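Plm1 (Streptomyces sp. HK803, PDB 4HXY) probably uses NADPH to reduce a beta-keto group of the growing chain, as the ketoreductase of the first module of phoslactomycin biosynthesis. Local coordinates at residues 114-119 with 331-336; 118-123 with 283-288. All blocks are in the same frame, centred on the assembly; numbering follows the deposited sequence.

Interaction 1 of 2, residues 114-119 with 331-336; sequences GRVAGL and GQAGYA. With NDP (NADPH dihydro-nicotinamide-adenine-dinucleotide phosphate), chain C.
The first turn of the helix that carries an NADPH-pocket tyrosine in this short-chain dehydrogenase/reductase fold is where Val116 meets Ala333 and Ala336. Val116 sends its CB from helix 105-120 toward that turn, and its two methyls divide the work. A chi1 of 177° sets CG1 anti to the backbone N and CG2 anti to the carbonyl carbon, which spreads the methyls over successive parts of the turn. Val116 CG1 lies 3.7 Å from Ala333 N and 4.1 Å from Ala333 CB, at the very start of the helix. Val116 CG2 touches Ala336 CB at 3.6 Å, while staying 4.0 Å from Ala333 CA. The valine thus straddles the backbone of Ala333, and with only a methyl on each alanine the backbones come close, Val116 CA lying 5.6 Å from Ala333 CA. No hydrogen bond crosses here; the contact is apolar and buried. The ring of Tyr335 extends to the cofactor instead, its OH hydrogen-bonded at 2.8 Å to ribose O2D of NADPH; O2D sits at the ring edge, near the ring plane. Gln332, at the N-cap position, sends its amide oxygen to Ser324. Helix 105-120 therefore backs the start of helix 333-351, with helix 324-327 against Tyr335 and Ala336 and the loop at Ile285 against Ala333.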
# COMPACT_ATOMS: atom_id res chain seq x y z
N GLY A 114 0.67 -10.35 -0.12
CA GLY A 114 0.28 -11.47 -0.97
C GLY A 114 0.78 -11.33 -2.39
O GLY A 114 1.24 -12.28 -3.00
N ARG A 115 0.72 -10.12 -2.94
CA ARG A 115 1.32 -9.87 -4.25
C ARG A 115 2.82 -10.18 -4.30
O ARG A 115 3.32 -10.74 -5.28
CB ARG A 115 1.07 -8.43 -4.71
CG ARG A 115 -0.38 -8.18 -5.16
CD ARG A 115 -0.60 -6.76 -5.71
NE ARG A 115 -0.75 -5.77 -4.63
CZ ARG A 115 -1.90 -5.40 -4.09
NH1 ARG A 115 -3.06 -5.89 -4.52
NH2 ARG A 115 -1.91 -4.51 -3.12
N VAL A 116 3.54 -9.84 -3.24
CA VAL A 116 4.95 -10.19 -3.13
C VAL A 116 5.13 -11.72 -3.04
O VAL A 116 6.05 -12.27 -3.65
CB VAL A 116 5.59 -9.46 -1.96
CG1 VAL A 116 7.05 -9.89 -1.80
CG2 VAL A 116 5.50 -7.94 -2.17
N ALA A 117 4.25 -12.40 -2.32
CA ALA A 117 4.26 -13.87 -2.27
C ALA A 117 4.15 -14.48 -3.68
O ALA A 117 4.86 -15.44 -4.00
CB ALA A 117 3.18 -14.40 -1.34
N GLY A 118 3.29 -13.91 -4.52
CA GLY A 118 3.15 -14.35 -5.91
C GLY A 118 4.45 -14.23 -6.68
O GLY A 118 4.75 -15.09 -7.53
N LEU A 119 5.22 -13.18 -6.41
CA LEU A 119 6.49 -12.97 -7.12
C LEU A 119 7.64 -13.84 -6.56
O LEU A 119 8.51 -14.29 -7.32
CB LEU A 119 6.91 -11.49 -7.09
CG LEU A 119 5.91 -10.52 -7.69
CD1 LEU A 119 6.27 -9.07 -7.34
CD2 LEU A 119 5.87 -10.74 -9.21
N GLY A 331 11.37 -9.15 -2.36
CA GLY A 331 12.12 -8.58 -1.25
C GLY A 331 11.41 -7.48 -0.50
O GLY A 331 11.91 -7.01 0.53
N GLN A 332 10.21 -7.11 -0.96
CA GLN A 332 9.49 -5.96 -0.40
C GLN A 332 8.17 -6.29 0.35
O GLN A 332 7.29 -5.43 0.49
CB GLN A 332 9.23 -4.95 -1.51
CG GLN A 332 10.52 -4.43 -2.09
CD GLN A 332 10.39 -3.10 -2.77
OE1 GLN A 332 9.35 -2.77 -3.33
NE2 GLN A 332 11.45 -2.31 -2.71
N ALA A 333 8.04 -7.50 0.89
CA ALA A 333 6.81 -7.89 1.60
C ALA A 333 6.29 -6.84 2.60
O ALA A 333 5.13 -6.45 2.54
CB ALA A 333 6.99 -9.25 2.29
N GLY A 334 7.15 -6.40 3.52
CA GLY A 334 6.75 -5.43 4.54
C GLY A 334 6.53 -4.04 3.98
O GLY A 334 5.63 -3.32 4.40
N TYR A 335 7.37 -3.66 3.02
CA TYR A 335 7.25 -2.35 2.38
C TYR A 335 5.93 -2.31 1.60
O TYR A 335 5.13 -1.38 1.72
CB TYR A 335 8.42 -2.14 1.46
CG TYR A 335 8.53 -0.76 0.86
CD1 TYR A 335 8.58 0.37 1.65
CD2 TYR A 335 8.61 -0.61 -0.52
CE1 TYR A 335 8.70 1.64 1.10
CE2 TYR A 335 8.71 0.64 -1.08
CZ TYR A 335 8.77 1.76 -0.27
OH TYR A 335 8.89 2.98 -0.85
N ALA A 336 5.69 -3.35 0.82
CA ALA A 336 4.46 -3.45 0.03
C ALA A 336 3.23 -3.45 0.93
O ALA A 336 2.24 -2.79 0.65
CB ALA A 336 4.48 -4.75 -0.85
PA NDP C . 14.28 8.71 3.28
O1A NDP C . 15.24 9.73 2.76
O2A NDP C . 14.83 7.52 4.00
O5B NDP C . 13.22 9.43 4.24
C5B NDP C . 12.49 8.68 5.18
C4B NDP C . 12.28 9.53 6.40
O4B NDP C . 11.50 8.84 7.35
C3B NDP C . 13.56 9.89 7.10
O3B NDP C . 13.54 11.31 7.34
C2B NDP C . 13.53 9.14 8.41
O2B NDP C . 14.26 9.93 9.32
C1B NDP C . 12.02 9.08 8.64
N9A NDP C . 11.54 8.09 9.60
C8A NDP C . 11.71 6.72 9.56
N7A NDP C . 11.13 6.18 10.65
C5A NDP C . 10.56 7.19 11.38
C6A NDP C . 9.83 7.23 12.56
N6A NDP C . 9.51 6.17 13.28
N1A NDP C . 9.41 8.47 13.02
C2A NDP C . 9.69 9.63 12.31
N3A NDP C . 10.41 9.61 11.15
C4A NDP C . 10.82 8.39 10.70
O3 NDP C . 13.36 8.13 2.10
PN NDP C . 12.67 8.91 0.91
O1N NDP C . 13.14 8.28 -0.34
O2N NDP C . 12.74 10.38 1.03
O5D NDP C . 11.15 8.41 0.98
C5D NDP C . 10.22 9.02 1.84
C4D NDP C . 8.87 8.34 1.63
O4D NDP C . 8.57 8.25 0.25
C3D NDP C . 8.86 6.92 2.15
O3D NDP C . 7.71 6.71 2.91
C2D NDP C . 8.83 6.05 0.92
O2D NDP C . 8.19 4.81 1.13
C1D NDP C . 8.14 6.95 -0.09
N1N NDP C . 8.56 6.65 -1.47
C2N NDP C . 9.81 6.97 -1.90
C3N NDP C . 10.29 6.57 -3.15
C7N NDP C . 11.61 6.98 -3.65
O7N NDP C . 11.87 6.70 -4.98
N7N NDP C . 12.56 7.56 -2.93
C4N NDP C . 9.29 6.04 -4.15
C5N NDP C . 7.95 5.74 -3.57
C6N NDP C . 7.63 6.07 -2.28
P2B NDP C . 14.78 9.40 10.73
O1X NDP C . 15.65 10.53 11.26
O2X NDP C . 15.58 8.10 10.57
O3X NDP C . 13.64 9.11 11.62

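Interaction 2 of 2, residues 118-123 with 283-288; sequences GLELPD and VRIAET
Glu120 reaches from the last turn of helix 105-120 to the backbone and side chains of Arg284 and Ile285. From a CB directed at the loop, the chain runs extended beyond CG (chi2 -173°), which carries the carboxylate to the loop. Glu120 CD packs against Arg284 CD at 3.6 Å. Glu120 OE1 accepts from Ile285 N at 2.8 Å through its syn lone pair, in a nearly straight bond (167°), and also touches Ile285 CB at 3.4 Å; a water joins OE1 to Ala286 N. OE2 takes a second water, bridging to Val283 O, and a hydrogen bond from Gly331 N. The salt bridge of Glu120 OE2 with Arg284 NE is long, 3.9 Å, and purely electrostatic, since the oxygen lies well out of the guanidinium plane; Arg284 NH2 forms a salt bridge with Asp282. Were Glu120 replaced by an alanine, the amides of Ile285 and Gly331 would probably lose their carboxylate acceptor. Within the loop, Arg284 O accepts from Thr288 OG1 at 2.9 Å and from Glu287 N, on opposite faces of its plane. The loop follows strand 270-275 and precedes helix 290-310 in the chain, with Ile285 also resting on Leu71 and Leu74 of helix 67-77.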
# COMPACT_ATOMS: atom_id res chain seq x y z
N GLY A 118 3.29 -13.91 -4.52
CA GLY A 118 3.15 -14.35 -5.91
C GLY A 118 4.45 -14.23 -6.68
O GLY A 118 4.75 -15.09 -7.53
N LEU A 119 5.22 -13.18 -6.41
CA LEU A 119 6.49 -12.97 -7.12
C LEU A 119 7.64 -13.84 -6.56
O LEU A 119 8.51 -14.29 -7.32
CB LEU A 119 6.91 -11.49 -7.09
CG LEU A 119 5.91 -10.52 -7.69
CD1 LEU A 119 6.27 -9.07 -7.34
CD2 LEU A 119 5.87 -10.74 -9.21
N GLU A 120 7.64 -14.09 -5.25
CA GLU A 120 8.71 -14.85 -4.61
C GLU A 120 8.49 -16.36 -4.66
O GLU A 120 9.46 -17.11 -4.63
CB GLU A 120 8.89 -14.44 -3.14
CG GLU A 120 9.37 -13.01 -2.99
CD GLU A 120 9.72 -12.63 -1.57
OE1 GLU A 120 9.62 -13.49 -0.65
OE2 GLU A 120 10.09 -11.45 -1.39
N LEU A 121 7.22 -16.78 -4.71
CA LEU A 121 6.82 -18.18 -4.67
C LEU A 121 5.87 -18.45 -5.84
O LEU A 121 4.74 -18.88 -5.65
CB LEU A 121 6.16 -18.49 -3.33
CG LEU A 121 6.95 -18.07 -2.09
CD1 LEU A 121 6.03 -18.05 -0.85
CD2 LEU A 121 8.15 -18.97 -1.89
N PRO A 122 6.33 -18.21 -7.08
CA PRO A 122 5.40 -18.10 -8.21
C PRO A 122 4.65 -19.39 -8.54
O PRO A 122 3.52 -19.33 -9.07
CB PRO A 122 6.30 -17.66 -9.37
CG PRO A 122 7.68 -18.03 -8.93
CD PRO A 122 7.68 -17.81 -7.47
N ASP A 123 5.27 -20.54 -8.26
CA ASP A 123 4.61 -21.82 -8.58
C ASP A 123 3.69 -22.28 -7.46
O ASP A 123 2.84 -23.15 -7.68
CB ASP A 123 5.65 -22.92 -8.86
CG ASP A 123 6.60 -23.15 -7.70
OD1 ASP A 123 7.31 -22.20 -7.32
OD2 ASP A 123 6.60 -24.25 -7.10
N VAL A 283 14.23 -7.97 2.03
CA VAL A 283 14.21 -9.22 2.79
C VAL A 283 13.09 -10.10 2.24
O VAL A 283 11.92 -9.70 2.26
CB VAL A 283 13.96 -8.95 4.30
CG1 VAL A 283 14.15 -10.22 5.13
CG2 VAL A 283 14.87 -7.82 4.79
N ARG A 284 13.43 -11.31 1.79
CA ARG A 284 12.41 -12.24 1.30
C ARG A 284 11.47 -12.65 2.42
O ARG A 284 11.84 -12.62 3.60
CB ARG A 284 13.05 -13.50 0.69
CG ARG A 284 13.99 -13.25 -0.51
CD ARG A 284 13.36 -12.59 -1.72
NE ARG A 284 13.92 -11.24 -1.97
CZ ARG A 284 14.52 -10.83 -3.09
NH1 ARG A 284 14.63 -11.61 -4.16
NH2 ARG A 284 14.99 -9.58 -3.16
N ILE A 285 10.26 -13.07 2.05
CA ILE A 285 9.27 -13.52 3.00
C ILE A 285 9.84 -14.63 3.87
O ILE A 285 9.61 -14.64 5.09
CB ILE A 285 7.98 -14.03 2.29
CG1 ILE A 285 7.20 -12.83 1.74
CG2 ILE A 285 7.12 -14.90 3.22
CD1 ILE A 285 6.17 -13.19 0.67
N ALA A 286 10.61 -15.52 3.25
CA ALA A 286 11.21 -16.66 3.97
C ALA A 286 12.15 -16.23 5.10
O ALA A 286 12.34 -17.01 6.04
CB ALA A 286 11.95 -17.58 3.01
N GLU A 287 12.73 -15.04 4.98
CA GLU A 287 13.66 -14.51 5.96
C GLU A 287 13.04 -13.43 6.86
O GLU A 287 13.73 -12.89 7.71
CB GLU A 287 14.89 -13.92 5.27
CG GLU A 287 15.94 -14.94 4.80
CD GLU A 287 15.43 -15.93 3.79
OE1 GLU A 287 15.32 -17.13 4.15
OE2 GLU A 287 15.16 -15.53 2.64
N THR A 288 11.76 -13.13 6.65
CA THR A 288 11.07 -12.08 7.42
C THR A 288 10.25 -12.67 8.57
O THR A 288 9.28 -13.39 8.34
CB THR A 288 10.11 -11.27 6.53
OG1 THR A 288 10.83 -10.69 5.44
CG2 THR A 288 9.49 -10.13 7.32
O HOH W 1 9.67 -9.96 0.73
O HOH W 2 10.23 -15.98 0.42

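Both contacts start from the C-terminal part of helix 105-120 and share Gly118 and Leu119, with centres about 7 Å apart. Along the chain the helix comes first, then 283-288 and finally 331-336, both in the ketoreductase part of the chain. These two later segments also meet each other: Gly331 O is probably hydrogen-bonded to Val283 N (2.9 Å). Separately, Ala117 CA of the helix packs on Ile285 CD1 at 3.6 Å. One helix end therefore touches a loop that follows strand 270-275 (interaction 2, polar) and the start of helix 333-351, which comes after strand 316-322 and helix 324-327 (interaction 1, apolar); the two strands pair in parallel. In this way helix 105-120 is joined to the cofactor-binding part of the fold.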